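Local coordinates for cellulose binding domain-containing protein (Clostridium clariflavum, PDB 4B96) that probably binds cellulose, being the calcium-containing family 3b carbohydrate-binding module of a larger membrane protein of a biomass-sensing system, at residues A[33-37]-A[38-42]; A[48-51]-A[52-55]. All coordinates share one frame; numbering follows the deposited sequence.

Contact 1: residues A[33-37]-A[38-42]; sequences SYIDL and RNVKV
Asp36 and Arg38 form a nearly coplanar, side-on salt bridge, one oxygen to each of two nitrogens. Arg38 NE reaches Asp36 OD1 at 3.1 Å in an almost straight bond (174°) that uses the syn lone pair and lies in the guanidinium plane; Arg38 NH2 meets Asp36 OD2 at 2.8 Å on its syn side, somewhat out of the carboxylate plane, and OD2 sits a little off the guanidinium plane. Asp36 OD1 also accepts the backbone N of Arg38 at 3.0 Å, from above the carboxylate plane, which makes an Asx turn. Two donors on OD1 and one on OD2 fix the rotation of the carboxylate, an acceptor short enough to serve backbone and side chain together. With CG of Asp36 trans to its own nitrogen (chi1 -172°), the group is carried forward over the turn, while a bend at chi3 (-55°) folds the arginine back.

Two backbone bonds close the short 3-10 turn at Leu37-Arg38: Asn39 N to Asp36 O and Val40 N to Leu37 O, each 3.1 Å. On the inner side, Leu37 CD2 lies 3.8 Å from Val40 CB, and Ile35 CG2 meets Val40 CG2; a leucine and two beta-branched residues suit this buried face. The turn leads from strand 35-36, paired with 94-95, into strand 40-47. Leu37 and Val40 pack on Ile27 of strand 20-29, Ile35 on Asn29, and Leu37 also on Phe90 and Ile95.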
loop_
_atom_site.group_PDB
_atom_site.type_symbol
_atom_site.label_atom_id
_atom_site.label_comp_id
_atom_site.label_asym_id
_atom_site.label_seq_id
_atom_site.Cartn_x
_atom_site.Cartn_y
_atom_site.Cartn_z
ATOM N N SER A 33 -17.137 -1.957 12.160
ATOM C CA SER A 33 -17.482 -3.302 12.666
ATOM C C SER A 33 -16.242 -3.960 13.245
ATOM O O SER A 33 -15.157 -3.440 13.051
ATOM C CB SER A 33 -18.063 -4.159 11.564
ATOM O OG SER A 33 -17.089 -4.288 10.566
ATOM N N TYR A 34 -16.417 -5.058 13.990
ATOM C CA TYR A 34 -15.285 -5.744 14.576
ATOM C C TYR A 34 -14.454 -6.388 13.441
ATOM O O TYR A 34 -14.979 -6.768 12.381
ATOM C CB TYR A 34 -15.752 -6.752 15.665
ATOM C CG TYR A 34 -16.175 -6.133 17.013
ATOM C CD1 TYR A 34 -17.393 -5.460 17.155
ATOM C CD2 TYR A 34 -15.345 -6.255 18.156
ATOM C CE1 TYR A 34 -17.793 -4.909 18.397
ATOM C CE2 TYR A 34 -15.739 -5.709 19.401
ATOM C CZ TYR A 34 -16.926 -5.027 19.503
ATOM O OH TYR A 34 -17.273 -4.503 20.739
ATOM N N ILE A 35 -13.144 -6.432 13.635
ATOM C CA ILE A 35 -12.272 -7.163 12.710
ATOM C C ILE A 35 -11.871 -8.512 13.300
ATOM O O ILE A 35 -11.281 -8.573 14.385
ATOM C CB ILE A 35 -11.012 -6.365 12.390
ATOM C CG1 ILE A 35 -11.411 -5.183 11.506
ATOM C CG2 ILE A 35 -9.969 -7.262 11.618
ATOM C CD1 ILE A 35 -10.274 -4.187 11.293
ATOM N N ASP A 36 -12.212 -9.584 12.583
ATOM C CA ASP A 36 -11.880 -10.931 13.050
ATOM C C ASP A 36 -10.434 -11.290 12.702
ATOM O O ASP A 36 -10.124 -11.564 11.531
ATOM C CB ASP A 36 -12.825 -11.920 12.384
ATOM C CG ASP A 36 -12.687 -13.331 12.947
ATOM O OD1 ASP A 36 -11.768 -13.581 13.774
ATOM O OD2 ASP A 36 -13.504 -14.189 12.541
ATOM N N LEU A 37 -9.536 -11.275 13.695
ATOM C CA LEU A 37 -8.123 -11.540 13.430
ATOM C C LEU A 37 -7.849 -12.993 12.981
ATOM O O LEU A 37 -6.757 -13.314 12.519
ATOM C CB LEU A 37 -7.282 -11.205 14.670
ATOM C CG LEU A 37 -7.179 -9.700 14.926
ATOM C CD1 LEU A 37 -6.307 -9.467 16.121
ATOM C CD2 LEU A 37 -6.557 -9.040 13.718
ATOM N N ARG A 38 -8.832 -13.859 13.126
ATOM C CA ARG A 38 -8.650 -15.220 12.584
ATOM C C ARG A 38 -8.492 -15.211 11.058
ATOM O O ARG A 38 -8.008 -16.166 10.478
ATOM C CB ARG A 38 -9.797 -16.137 12.981
ATOM C CG ARG A 38 -9.781 -16.462 14.472
ATOM C CD ARG A 38 -11.004 -17.304 14.838
ATOM N NE ARG A 38 -12.214 -16.596 14.408
ATOM C CZ ARG A 38 -13.427 -17.139 14.327
ATOM N NH1 ARG A 38 -13.606 -18.425 14.629
ATOM N NH2 ARG A 38 -14.457 -16.393 13.936
ATOM N N ASN A 39 -8.877 -14.118 10.416
ATOM C CA ASN A 39 -8.732 -14.019 8.971
ATOM C C ASN A 39 -7.611 -13.090 8.536
ATOM O O ASN A 39 -7.526 -12.749 7.353
ATOM C CB ASN A 39 -10.030 -13.527 8.363
ATOM C CG ASN A 39 -11.166 -14.480 8.586
ATOM O OD1 ASN A 39 -10.985 -15.697 8.597
ATOM N ND2 ASN A 39 -12.350 -13.929 8.770
ATOM N N VAL A 40 -6.746 -12.701 9.474
ATOM C CA VAL A 40 -5.752 -11.687 9.215
ATOM C C VAL A 40 -4.351 -12.231 9.264
ATOM O O VAL A 40 -3.993 -12.944 10.181
ATOM C CB VAL A 40 -5.889 -10.536 10.242
ATOM C CG1 VAL A 40 -4.709 -9.571 10.190
ATOM C CG2 VAL A 40 -7.221 -9.804 9.998
ATOM N N LYS A 41 -3.548 -11.916 8.250
ATOM C CA LYS A 41 -2.114 -12.238 8.267
ATOM C C LYS A 41 -1.315 -10.939 8.182
ATOM O O LYS A 41 -1.687 -9.993 7.425
ATOM C CB LYS A 41 -1.793 -13.047 6.986
ATOM C CG LYS A 41 -2.357 -14.418 7.001
ATOM C CD LYS A 41 -2.246 -15.104 5.648
ATOM C CE LYS A 41 -3.069 -16.433 5.707
ATOM N NZ LYS A 41 -2.797 -17.364 4.550
ATOM N N VAL A 42 -0.178 -10.893 8.862
ATOM C CA VAL A 42 0.683 -9.728 8.781
ATOM C C VAL A 42 2.072 -10.226 8.396
ATOM O O VAL A 42 2.530 -11.253 8.953
ATOM C CB VAL A 42 0.733 -9.000 10.147
ATOM C CG1 VAL A 42 1.618 -7.729 10.112
ATOM C CG2 VAL A 42 -0.687 -8.611 10.592
HETATM O O HOH W 1 -4.895 -15.149 11.445
#

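Contact 2: residues A[48-51]-A[52-55]; sequences DDYK and NINF
The backbone carbonyl oxygen of Asn52 lies at the edge of the Tyr50 ring: Asn52 O is in the ring plane, 3.2 Å from Tyr50 CE2, where the slightly positive ring hydrogens face an acceptor. The Asn52 side chain runs alongside the ring in the same direction, its amide plane only 4° from the ring plane, with Asn52 CB 3.8 Å from Tyr50 CE2. Both residues hold CG trans to the backbone N (chi1 -167° for Tyr50), which brings the two flat groups abreast. Water 2 accepts from Asn52 ND2 at 2.9 Å and makes a weak, long link to Tyr50 OH; polar-ended side chains suit this surface, where a water can lie between them.

Ile53 turns inward instead. Its CD1 approaches Tyr50 O at 3.6 Å and the ring edge at Tyr50 CD2, and the side chain also packs on Ile107, Val73 and Phe115. Ile53 N makes a weak bond to Lys51 O, and water 3 spans the same two atoms.

Upstream, Asp48 OD1 is salt-bridged to Arg109, while Asp48 OD2 accepts Tyr50 N at 3.2 Å. The latter bond makes an Asx turn, suited to a short carboxylate, in the loop from the calcium ligand Lys47 that crosses between the sheets of the beta-sandwich.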
loop_
_atom_site.group_PDB
_atom_site.type_symbol
_atom_site.label_atom_id
_atom_site.label_comp_id
_atom_site.label_asym_id
_atom_site.label_seq_id
_atom_site.Cartn_x
_atom_site.Cartn_y
_atom_site.Cartn_z
ATOM N N ASP A 48 17.608 -13.118 4.796
ATOM C CA ASP A 48 18.528 -13.775 5.717
ATOM C C ASP A 48 18.623 -15.240 5.318
ATOM O O ASP A 48 17.669 -15.811 4.806
ATOM C CB ASP A 48 18.008 -13.649 7.139
ATOM C CG ASP A 48 19.049 -14.067 8.156
ATOM O OD1 ASP A 48 20.005 -13.285 8.371
ATOM O OD2 ASP A 48 18.903 -15.185 8.714
ATOM N N ASP A 49 19.769 -15.841 5.517
ATOM C CA ASP A 49 19.988 -17.204 5.005
ATOM C C ASP A 49 20.129 -18.261 6.118
ATOM O O ASP A 49 20.561 -19.392 5.854
ATOM C CB ASP A 49 21.194 -17.184 4.082
ATOM C CG ASP A 49 20.825 -17.573 2.628
ATOM O OD1 ASP A 49 19.733 -18.182 2.381
ATOM O OD2 ASP A 49 21.664 -17.323 1.742
ATOM N N TYR A 50 19.760 -17.900 7.359
ATOM C CA TYR A 50 19.782 -18.868 8.445
ATOM C C TYR A 50 18.410 -19.613 8.479
ATOM O O TYR A 50 17.378 -18.993 8.662
ATOM C CB TYR A 50 20.041 -18.181 9.817
ATOM C CG TYR A 50 20.366 -19.220 10.869
ATOM C CD1 TYR A 50 21.613 -19.841 10.883
ATOM C CD2 TYR A 50 19.427 -19.597 11.815
ATOM C CE1 TYR A 50 21.926 -20.813 11.787
ATOM C CE2 TYR A 50 19.728 -20.558 12.766
ATOM C CZ TYR A 50 20.973 -21.172 12.739
ATOM O OH TYR A 50 21.286 -22.130 13.639
ATOM N N LYS A 51 18.409 -20.934 8.357
ATOM C CA LYS A 51 17.165 -21.690 8.204
ATOM C C LYS A 51 16.250 -21.710 9.473
ATOM O O LYS A 51 15.025 -21.513 9.366
ATOM C CB LYS A 51 17.437 -23.095 7.689
ATOM C CG LYS A 51 16.222 -24.044 7.652
ATOM C CD LYS A 51 15.145 -23.632 6.625
ATOM C CE LYS A 51 15.679 -23.465 5.180
ATOM N NZ LYS A 51 14.863 -22.416 4.419
ATOM N N ASN A 52 16.842 -21.822 10.656
ATOM C CA ASN A 52 16.080 -22.042 11.912
ATOM C C ASN A 52 15.842 -20.734 12.694
ATOM O O ASN A 52 16.662 -20.321 13.521
ATOM C CB ASN A 52 16.848 -23.022 12.767
ATOM C CG ASN A 52 16.021 -23.537 13.953
ATOM O OD1 ASN A 52 14.853 -23.134 14.133
ATOM N ND2 ASN A 52 16.619 -24.423 14.752
ATOM N N ILE A 53 14.733 -20.074 12.403
ATOM C CA ILE A 53 14.383 -18.818 13.048
ATOM C C ILE A 53 13.343 -19.077 14.174
ATOM O O ILE A 53 12.386 -19.821 14.000
ATOM C CB ILE A 53 13.757 -17.904 12.017
ATOM C CG1 ILE A 53 14.752 -17.620 10.886
ATOM C CG2 ILE A 53 13.279 -16.563 12.670
ATOM C CD1 ILE A 53 16.033 -16.939 11.362
ATOM N N ASN A 54 13.557 -18.507 15.349
ATOM C CA ASN A 54 12.643 -18.674 16.456
ATOM C C ASN A 54 11.754 -17.414 16.586
ATOM O O ASN A 54 12.167 -16.313 16.228
ATOM C CB ASN A 54 13.431 -18.956 17.732
ATOM C CG ASN A 54 14.128 -20.315 17.680
ATOM O OD1 ASN A 54 13.648 -21.232 17.011
ATOM N ND2 ASN A 54 15.258 -20.435 18.338
ATOM N N PHE A 55 10.541 -17.591 17.073
ATOM C CA PHE A 55 9.544 -16.522 17.051
ATOM C C PHE A 55 9.099 -16.332 18.502
ATOM O O PHE A 55 8.833 -17.319 19.202
ATOM C CB PHE A 55 8.368 -17.027 16.209
ATOM C CG PHE A 55 7.157 -16.142 16.253
ATOM C CD1 PHE A 55 7.164 -14.964 15.556
ATOM C CD2 PHE A 55 6.000 -16.551 16.929
ATOM C CE1 PHE A 55 6.048 -14.127 15.550
ATOM C CE2 PHE A 55 4.856 -15.751 16.922
ATOM C CZ PHE A 55 4.889 -14.522 16.204
HETATM O O HOH W 2 19.333 -24.935 13.900
HETATM O O HOH W 3 12.604 -21.029 10.365
#

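In the fold
Contact 1 and contact 2 follow one another along the chain, linked by strand 40-47: residues 33-42 lead into that strand, and residues 48-55 lead away from it into strand 53-60. Their centres are 26 Å apart, on opposite sides of the centre of the chain, and their nearest atoms remain about 8 Å apart. Strands 40-47 and 53-60 belong to different five-stranded antiparallel sheets, so contact 2 marks the passage of the chain between the two sheets of the beta-sandwich of this family 3 module. Only contact 2 is close to the calcium ion, which lies about 5 Å from the Asp48 side chain and is bound by Lys47, Asn116, Asp119 and Asp120; contact 1 lies away from this site.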